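Local coordinates for protein salmonella typhimurium DB7155 bacteriophage DET7 tailspike (Bacteriophage, PDB 2V5I) that probably binds and hydrolyses the O-antigen of Salmonella as the trimeric, receptor-binding tailspike of the phage, at residues A[75-89]-A[157-171]. Numbering follows the deposited sequence.
Sequences LIFNNMGPGSVINQP and TLDIRSASRVEIRNA
Leu75, Ile76 and Phe77 pair in parallel with Leu158, Asp159 and Ile160; in a second parallel ladder, Val85, Ile86 and Asn87 pair with Glu167, Ile168 and Arg169, the register slipping by one residue in the loops between. The backbone bonds of the ladders are nearly straight, Phe77 N to Asp159 O at 2.9 Å and Arg169 N to Ile86 O at 2.9 Å among them. Where the loops diverge, water takes over: one molecule links Phe77 O, Met80 N and Arg161 O, and another joins Met80 O to Ser164 N.

Inside, apolar side chains stack from one strand onto the next. Leu158 CD1 sits over the centre of the Phe77 ring, a CH-pi contact of 3.8 Å to the centroid. Across the interior, Ile86 CD1 and Ile160 CD1 meet tip to tip at 3.8 Å, while Pro89 CG rests on Ile168 CG2.

Outside, each strand of 157-171 carries an arginine that grips, side-on, the acid two residues earlier. Arg161 offers NE and NH2 to the two oxygens of Asp159 (Arg161 NH2 to Asp159 OD2, 2.8 Å), and Arg181 also bridges OD2; Arg169 directs NE and NH2 to the single oxygen OE1 of Glu167. Extended from CG to NE, Arg161 lays one guanidinium face against Ile76, with Ile76 CG2 3.5 Å from Arg161 NE. Val85 covers a face of the Arg169 guanidinium likewise, and Val85 also packs on Gln88 of a second subunit.

Stacked parallel strands, with apolar side chains layered inside the coil, are characteristic of the right-handed parallel beta-helix of P22-type tailspikes.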
ATOM      1  N   LEU A  75      25.918 -11.232  28.460  1.00 10.99           N
ATOM      2  CA  LEU A  75      25.642 -12.611  28.819  1.00 10.15           C
ATOM      3  C   LEU A  75      25.756 -13.393  27.525  1.00  9.81           C
ATOM      4  O   LEU A  75      25.041 -13.109  26.568  1.00 10.97           O
ATOM      5  CB  LEU A  75      24.250 -12.718  29.423  1.00 11.40           C
ATOM      6  CG  LEU A  75      23.753 -14.095  29.811  1.00  9.86           C
ATOM      7  CD1 LEU A  75      24.735 -14.785  30.813  1.00 11.41           C
ATOM      8  CD2 LEU A  75      22.340 -14.035  30.335  1.00 11.89           C
ATOM      9  N   ILE A  76      26.726 -14.316  27.455  1.00 10.74           N
ATOM     10  CA  ILE A  76      27.135 -14.970  26.195  1.00 11.08           C
ATOM     11  C   ILE A  76      26.652 -16.409  26.138  1.00 10.64           C
ATOM     12  O   ILE A  76      26.982 -17.192  27.014  1.00  9.90           O
ATOM     13  CB  ILE A  76      28.672 -14.942  26.017  1.00 13.11           C
ATOM     14  CG1 ILE A  76      29.170 -13.504  26.062  1.00 12.87           C
ATOM     15  CG2 ILE A  76      29.086 -15.699  24.718  1.00 12.31           C
ATOM     16  CD1 ILE A  76      30.671 -13.370  26.304  1.00 15.34           C
ATOM     17  N   PHE A  77      25.928 -16.742  25.062  1.00 10.92           N
ATOM     18  CA  PHE A  77      25.368 -18.088  24.850  1.00 11.24           C
ATOM     19  C   PHE A  77      26.104 -18.735  23.671  1.00 11.94           C
ATOM     20  O   PHE A  77      25.941 -18.335  22.497  1.00 11.91           O
ATOM     21  CB  PHE A  77      23.867 -18.047  24.512  1.00 10.51           C
ATOM     22  CG  PHE A  77      22.921 -17.770  25.692  1.00 10.20           C
ATOM     23  CD1 PHE A  77      23.379 -17.423  26.953  1.00 10.85           C
ATOM     24  CD2 PHE A  77      21.539 -17.868  25.513  1.00 11.65           C
ATOM     25  CE1 PHE A  77      22.454 -17.203  28.005  1.00 10.28           C
ATOM     26  CE2 PHE A  77      20.656 -17.671  26.520  1.00 11.74           C
ATOM     27  CZ  PHE A  77      21.100 -17.319  27.774  1.00 10.07           C
ATOM     28  N   ASN A  78      26.913 -19.774  23.987  1.00 11.23           N
ATOM     29  CA  ASN A  78      27.703 -20.527  23.025  1.00 12.76           C
ATOM     30  C   ASN A  78      27.159 -21.909  22.783  1.00 11.10           C
ATOM     31  O   ASN A  78      26.553 -22.525  23.673  1.00 10.56           O
ATOM     32  CB  ASN A  78      29.128 -20.715  23.578  1.00 12.97           C
ATOM     33  CG  ASN A  78      29.882 -19.418  23.748  1.00 13.53           C
ATOM     34  OD1 ASN A  78      30.076 -18.682  22.805  1.00 16.79           O
ATOM     35  ND2 ASN A  78      30.325 -19.139  24.978  1.00 19.22           N
ATOM     36  N   ASN A  79      27.360 -22.397  21.557  1.00 11.94           N
ATOM     37  CA  ASN A  79      26.998 -23.752  21.163  1.00 13.83           C
ATOM     38  C   ASN A  79      25.525 -24.112  21.348  1.00 13.21           C
ATOM     39  O   ASN A  79      25.186 -25.254  21.628  1.00 13.68           O
ATOM     40  CB  ASN A  79      27.894 -24.748  21.890  1.00 13.47           C
ATOM     41  CG  ASN A  79      29.344 -24.501  21.648  1.00 19.72           C
ATOM     42  OD1 ASN A  79      29.763 -24.233  20.511  1.00 21.01           O
ATOM     43  ND2 ASN A  79      30.143 -24.611  22.705  1.00 23.74           N
ATOM     44  N   MET A  80      24.625 -23.148  21.108  1.00 11.54           N
ATOM     45  CA  MET A  80      23.206 -23.497  21.031  1.00 12.02           C
ATOM     46  C   MET A  80      22.931 -24.393  19.843  1.00 11.98           C
ATOM     47  O   MET A  80      23.412 -24.151  18.745  1.00 13.91           O
ATOM     48  CB  MET A  80      22.338 -22.256  20.906  1.00 12.53           C
ATOM     49  CG  MET A  80      22.483 -21.279  22.109  1.00 10.25           C
ATOM     50  SD  MET A  80      21.240 -19.949  22.160  1.00 13.44           S
ATOM     51  CE  MET A  80      19.852 -20.872  22.759  1.00 15.69           C
ATOM     52  N   GLY A  81      22.082 -25.396  20.061  1.00 13.71           N
ATOM     53  CA  GLY A  81      21.690 -26.280  18.974  1.00 13.00           C
ATOM     54  C   GLY A  81      20.713 -25.635  18.043  1.00 12.71           C
ATOM     55  O   GLY A  81      19.954 -24.730  18.414  1.00 13.97           O
ATOM     56  N   PRO A  82      20.690 -26.097  16.805  1.00 13.70           N
ATOM     57  CA  PRO A  82      19.826 -25.477  15.844  1.00 14.14           C
ATOM     58  C   PRO A  82      18.396 -25.739  16.131  1.00 14.04           C
ATOM     59  O   PRO A  82      18.044 -26.871  16.445  1.00 14.67           O
ATOM     60  CB  PRO A  82      20.247 -26.119  14.517  1.00 16.05           C
ATOM     61  CG  PRO A  82      20.934 -27.381  14.912  1.00 17.45           C
ATOM     62  CD  PRO A  82      21.505 -27.184  16.254  1.00 15.14           C
ATOM     63  N   GLY A  83      17.565 -24.706  15.998  1.00 15.80           N
ATOM     64  CA  GLY A  83      16.161 -24.862  16.311  1.00 15.29           C
ATOM     65  C   GLY A  83      15.820 -24.503  17.739  1.00 14.78           C
ATOM     66  O   GLY A  83      14.704 -24.648  18.149  1.00 16.36           O
ATOM     67  N   SER A  84      16.807 -24.065  18.512  1.00 12.73           N
ATOM     68  CA  SER A  84      16.509 -23.642  19.871  1.00  9.48           C
ATOM     69  C   SER A  84      15.557 -22.419  19.845  1.00 10.22           C
ATOM     70  O   SER A  84      15.634 -21.615  18.930  1.00 10.72           O
ATOM     71  CB  SER A  84      17.799 -23.285  20.627  1.00 12.27           C
ATOM     72  OG  SER A  84      18.631 -24.445  20.838  1.00 12.44           O
ATOM     73  N   VAL A  85      14.823 -22.215  20.938  1.00 10.11           N
ATOM     74  CA  VAL A  85      13.858 -21.088  21.046  1.00  8.37           C
ATOM     75  C   VAL A  85      14.051 -20.469  22.405  1.00 10.06           C
ATOM     76  O   VAL A  85      14.126 -21.189  23.376  1.00 10.72           O
ATOM     77  CB  VAL A  85      12.408 -21.561  20.881  1.00 12.26           C
ATOM     78  CG1 VAL A  85      11.430 -20.443  21.157  1.00 14.51           C
ATOM     79  CG2 VAL A  85      12.225 -22.098  19.463  1.00 13.16           C
ATOM     80  N   ILE A  86      14.071 -19.149  22.454  1.00  8.98           N
ATOM     81  CA  ILE A  86      14.102 -18.395  23.724  1.00  8.38           C
ATOM     82  C   ILE A  86      12.835 -17.566  23.808  1.00  9.18           C
ATOM     83  O   ILE A  86      12.658 -16.628  23.029  1.00 10.15           O
ATOM     84  CB  ILE A  86      15.378 -17.467  23.789  1.00  8.80           C
ATOM     85  CG1 ILE A  86      16.651 -18.306  23.513  1.00 10.99           C
ATOM     86  CG2 ILE A  86      15.469 -16.846  25.146  1.00 11.42           C
ATOM     87  CD1 ILE A  86      17.950 -17.448  23.446  1.00 13.97           C
ATOM     88  N   ASN A  87      11.929 -17.949  24.709  1.00  8.60           N
ATOM     89  CA  ASN A  87      10.640 -17.270  24.876  1.00  8.68           C
ATOM     90  C   ASN A  87      10.684 -16.247  25.987  1.00 11.16           C
ATOM     91  O   ASN A  87      11.023 -16.554  27.135  1.00 11.54           O
ATOM     92  CB  ASN A  87       9.546 -18.308  25.227  1.00 10.49           C
ATOM     93  CG  ASN A  87       9.255 -19.253  24.082  1.00 17.48           C
ATOM     94  OD1 ASN A  87       9.381 -20.507  24.182  1.00 20.84           O
ATOM     95  ND2 ASN A  87       8.877 -18.676  22.983  1.00 12.82           N
ATOM     96  N   GLN A  88      10.279 -15.017  25.661  1.00 11.53           N
ATOM     97  CA  GLN A  88      10.085 -13.944  26.633  1.00 10.90           C
ATOM     98  C   GLN A  88      11.301 -13.560  27.483  1.00  9.77           C
ATOM     99  O   GLN A  88      11.171 -13.236  28.672  1.00 12.08           O
ATOM    100  CB  GLN A  88       8.831 -14.187  27.546  1.00 13.60           C
ATOM    101  CG  GLN A  88       7.496 -14.230  26.838  1.00 17.50           C
ATOM    102  CD  GLN A  88       6.330 -14.675  27.753  1.00 29.01           C
ATOM    103  OE1 GLN A  88       6.044 -15.867  27.887  1.00 31.70           O
ATOM    104  NE2 GLN A  88       5.660 -13.724  28.356  1.00 30.28           N
ATOM    105  N   PRO A  89      12.513 -13.542  26.864  1.00  9.26           N
ATOM    106  CA  PRO A  89      13.647 -13.093  27.638  1.00 10.11           C
ATOM    107  C   PRO A  89      13.460 -11.616  27.997  1.00 10.19           C
ATOM    108  O   PRO A  89      12.769 -10.855  27.299  1.00  9.93           O
ATOM    109  CB  PRO A  89      14.834 -13.292  26.703  1.00 10.12           C
ATOM    110  CG  PRO A  89      14.243 -13.128  25.355  1.00  9.31           C
ATOM    111  CD  PRO A  89      12.863 -13.749  25.467  1.00  8.14           C
ATOM    112  N   THR A 157      23.420  -7.004  27.469  1.00  9.32           N
ATOM    113  CA  THR A 157      23.448  -7.604  26.129  1.00 10.46           C
ATOM    114  C   THR A 157      23.316  -9.123  26.227  1.00 11.84           C
ATOM    115  O   THR A 157      24.114  -9.776  26.908  1.00 12.82           O
ATOM    116  CB  THR A 157      24.740  -7.255  25.376  1.00 10.42           C
ATOM    117  OG1 THR A 157      24.841  -5.837  25.235  1.00 11.34           O
ATOM    118  CG2 THR A 157      24.735  -7.925  23.955  1.00 12.07           C
ATOM    119  N   LEU A 158      22.342  -9.663  25.491  1.00 10.88           N
ATOM    120  CA  LEU A 158      22.312 -11.111  25.207  1.00 11.23           C
ATOM    121  C   LEU A 158      23.077 -11.359  23.916  1.00 11.95           C
ATOM    122  O   LEU A 158      22.662 -10.913  22.866  1.00 11.36           O
ATOM    123  CB  LEU A 158      20.894 -11.688  25.118  1.00 10.87           C
ATOM    124  CG  LEU A 158      20.872 -13.214  25.057  1.00 13.13           C
ATOM    125  CD1 LEU A 158      21.478 -13.836  26.284  1.00 12.60           C
ATOM    126  CD2 LEU A 158      19.442 -13.638  24.901  1.00 12.55           C
ATOM    127  N   ASP A 159      24.201 -12.074  24.003  1.00 10.20           N
ATOM    128  CA  ASP A 159      25.176 -12.237  22.898  1.00 12.06           C
ATOM    129  C   ASP A 159      25.118 -13.717  22.504  1.00 12.30           C
ATOM    130  O   ASP A 159      25.674 -14.572  23.188  1.00 13.70           O
ATOM    131  CB  ASP A 159      26.570 -11.769  23.385  1.00 12.73           C
ATOM    132  CG  ASP A 159      27.656 -11.851  22.340  1.00 15.77           C
ATOM    133  OD1 ASP A 159      27.511 -12.623  21.365  1.00 18.23           O
ATOM    134  OD2 ASP A 159      28.682 -11.112  22.515  1.00 18.99           O
ATOM    135  N   ILE A 160      24.464 -14.007  21.382  1.00 10.46           N
ATOM    136  CA  ILE A 160      24.337 -15.380  20.866  1.00 10.52           C
ATOM    137  C   ILE A 160      25.368 -15.578  19.765  1.00  9.72           C
ATOM    138  O   ILE A 160      25.448 -14.798  18.826  1.00 10.71           O
ATOM    139  CB  ILE A 160      22.907 -15.617  20.387  1.00 12.70           C
ATOM    140  CG1 ILE A 160      21.965 -15.582  21.617  1.00 14.60           C
ATOM    141  CG2 ILE A 160      22.829 -16.959  19.658  1.00 13.05           C
ATOM    142  CD1 ILE A 160      20.576 -15.716  21.280  1.00 18.60           C
ATOM    143  N   ARG A 161      26.225 -16.601  19.914  1.00 11.27           N
ATOM    144  CA  ARG A 161      27.411 -16.744  19.070  1.00 13.04           C
ATOM    145  C   ARG A 161      27.381 -17.995  18.194  1.00 12.12           C
ATOM    146  O   ARG A 161      27.049 -19.083  18.659  1.00 12.54           O
ATOM    147  CB  ARG A 161      28.656 -16.801  19.968  1.00 13.28           C
ATOM    148  CG  ARG A 161      28.860 -15.497  20.604  1.00 17.51           C
ATOM    149  CD  ARG A 161      30.143 -15.334  21.231  1.00 17.96           C
ATOM    150  NE  ARG A 161      30.203 -14.014  21.809  1.00 17.77           N
ATOM    151  CZ  ARG A 161      31.235 -13.551  22.511  1.00 18.38           C
ATOM    152  NH1 ARG A 161      32.305 -14.328  22.696  1.00 18.67           N
ATOM    153  NH2 ARG A 161      31.189 -12.317  23.026  1.00 20.39           N
ATOM    154  N   SER A 162      27.618 -17.803  16.903  1.00 12.53           N
ATOM    155  CA  SER A 162      27.721 -18.900  15.928  1.00 13.51           C
ATOM    156  C   SER A 162      26.612 -19.948  15.991  1.00 15.28           C
ATOM    157  O   SER A 162      26.872 -21.165  16.026  1.00 17.81           O
ATOM    158  CB  SER A 162      29.104 -19.560  16.043  1.00 14.96           C
ATOM    159  OG  SER A 162      30.146 -18.617  15.796  1.00 16.39           O
ATOM    160  N   ALA A 163      25.385 -19.475  15.969  1.00 13.35           N
ATOM    161  CA  ALA A 163      24.206 -20.336  16.014  1.00 15.82           C
ATOM    162  C   ALA A 163      23.485 -20.319  14.651  1.00 15.07           C
ATOM    163  O   ALA A 163      23.678 -19.427  13.830  1.00 15.31           O
ATOM    164  CB  ALA A 163      23.272 -19.886  17.104  1.00 17.58           C
ATOM    165  N   SER A 164      22.641 -21.311  14.454  1.00 14.96           N
ATOM    166  CA  SER A 164      21.821 -21.414  13.253  1.00 15.00           C
ATOM    167  C   SER A 164      20.394 -21.714  13.681  1.00 15.56           C
ATOM    168  O   SER A 164      20.178 -22.569  14.558  1.00 16.23           O
ATOM    169  CB  SER A 164      22.379 -22.537  12.375  1.00 18.32           C
ATOM    170  OG  SER A 164      21.482 -22.822  11.351  1.00 24.01           O
ATOM    171  N   ARG A 165      19.410 -21.038  13.074  1.00 13.97           N
ATOM    172  CA  ARG A 165      17.978 -21.325  13.303  1.00 16.35           C
ATOM    173  C   ARG A 165      17.588 -21.216  14.768  1.00 18.27           C
ATOM    174  O   ARG A 165      16.955 -22.138  15.337  1.00 21.59           O
ATOM    175  CB  ARG A 165      17.609 -22.732  12.761  1.00 19.12           C
ATOM    176  CG  ARG A 165      18.027 -23.003  11.342  1.00 26.34           C
ATOM    177  CD  ARG A 165      16.907 -23.026  10.331  1.00 34.68           C
ATOM    178  NE  ARG A 165      17.464 -23.373   9.005  1.00 41.96           N
ATOM    179  CZ  ARG A 165      16.965 -23.024   7.814  1.00 42.59           C
ATOM    180  NH1 ARG A 165      15.860 -22.301   7.706  1.00 44.67           N
ATOM    181  NH2 ARG A 165      17.595 -23.405   6.709  1.00 44.39           N
ATOM    182  N   VAL A 166      18.069 -20.189  15.424  1.00 13.11           N
ATOM    183  CA  VAL A 166      17.659 -19.876  16.784  1.00 11.51           C
ATOM    184  C   VAL A 166      16.674 -18.743  16.677  1.00 13.65           C
ATOM    185  O   VAL A 166      16.912 -17.782  15.935  1.00 15.29           O
ATOM    186  CB  VAL A 166      18.827 -19.530  17.682  1.00 13.34           C
ATOM    187  CG1 VAL A 166      18.368 -18.950  19.063  1.00 16.09           C
ATOM    188  CG2 VAL A 166      19.731 -20.718  17.840  1.00 15.57           C
ATOM    189  N   GLU A 167      15.566 -18.874  17.402  1.00 11.25           N
ATOM    190  CA  GLU A 167      14.510 -17.823  17.440  1.00 10.67           C
ATOM    191  C   GLU A 167      14.369 -17.266  18.837  1.00 11.36           C
ATOM    192  O   GLU A 167      14.311 -18.040  19.791  1.00 10.76           O
ATOM    193  CB  GLU A 167      13.171 -18.411  17.077  1.00 13.79           C
ATOM    194  CG  GLU A 167      13.026 -18.658  15.600  1.00 23.36           C
ATOM    195  CD  GLU A 167      11.554 -18.696  15.155  1.00 36.35           C
ATOM    196  OE1 GLU A 167      10.651 -18.651  16.018  1.00 40.83           O
ATOM    197  OE2 GLU A 167      11.303 -18.789  13.931  1.00 45.93           O
ATOM    198  N   ILE A 168      14.262 -15.948  18.931  1.00 10.60           N
ATOM    199  CA  ILE A 168      13.912 -15.253  20.188  1.00 10.23           C
ATOM    200  C   ILE A 168      12.512 -14.692  19.964  1.00  9.59           C
ATOM    201  O   ILE A 168      12.257 -14.101  18.910  1.00 10.94           O
ATOM    202  CB  ILE A 168      14.889 -14.077  20.450  1.00  9.99           C
ATOM    203  CG1 ILE A 168      16.266 -14.619  20.806  1.00 11.19           C
ATOM    204  CG2 ILE A 168      14.344 -13.214  21.568  1.00 13.37           C
ATOM    205  CD1 ILE A 168      17.301 -13.560  21.096  1.00 18.16           C
ATOM    206  N   ARG A 169      11.585 -14.992  20.869  1.00  8.74           N
ATOM    207  CA  ARG A 169      10.208 -14.564  20.721  1.00  8.56           C
ATOM    208  C   ARG A 169       9.791 -13.681  21.888  1.00  9.25           C
ATOM    209  O   ARG A 169      10.109 -13.996  23.049  1.00  9.75           O
ATOM    210  CB  ARG A 169       9.289 -15.790  20.677  1.00 11.02           C
ATOM    211  CG  ARG A 169       9.572 -16.732  19.482  1.00 15.36           C
ATOM    212  CD  ARG A 169       8.676 -17.959  19.493  1.00 19.36           C
ATOM    213  NE  ARG A 169       9.092 -18.883  18.428  1.00 26.29           N
ATOM    214  CZ  ARG A 169       8.798 -20.185  18.389  1.00 32.32           C
ATOM    215  NH1 ARG A 169       8.073 -20.753  19.353  1.00 34.17           N
ATOM    216  NH2 ARG A 169       9.247 -20.914  17.381  1.00 38.63           N
ATOM    217  N   ASN A 170       9.089 -12.589  21.603  1.00  8.48           N
ATOM    218  CA  ASN A 170       8.505 -11.722  22.686  1.00  9.58           C
ATOM    219  C   ASN A 170       9.544 -11.190  23.677  1.00 10.87           C
ATOM    220  O   ASN A 170       9.302 -11.098  24.905  1.00 12.12           O
ATOM    221  CB  ASN A 170       7.384 -12.518  23.374  1.00 10.92           C
ATOM    222  CG  ASN A 170       6.311 -12.956  22.411  1.00 17.74           C
ATOM    223  OD1 ASN A 170       5.618 -12.116  21.834  1.00 21.43           O
ATOM    224  ND2 ASN A 170       6.148 -14.254  22.231  1.00 22.02           N
ATOM    225  N   ALA A 171      10.688 -10.793  23.108  1.00  9.59           N
ATOM    226  CA  ALA A 171      11.808 -10.218  23.916  1.00 10.77           C
ATOM    227  C   ALA A 171      11.440  -8.881  24.504  1.00 11.42           C
ATOM    228  O   ALA A 171      10.719  -8.076  23.924  1.00 10.10           O
ATOM    229  CB  ALA A 171      13.070 -10.072  23.092  1.00 12.64           C
TER
HETATM  230  O   HOH W   1      25.162 -20.241  20.447  1.00 13.66           O
HETATM  231  O   HOH W   2      28.745 -21.151  19.400  1.00 17.57           O
HETATM  232  O   HOH W   3      22.849 -23.676  16.085  1.00 17.37           O
HETATM  233  O   HOH W   4      25.971 -23.188  17.995  1.00 24.25           O
HETATM  234  O   HOH W   5      14.209 -22.073  16.265  1.00 23.12           O
HETATM  235  O   HOH W   6       7.426 -16.371  23.688  1.00 22.68           O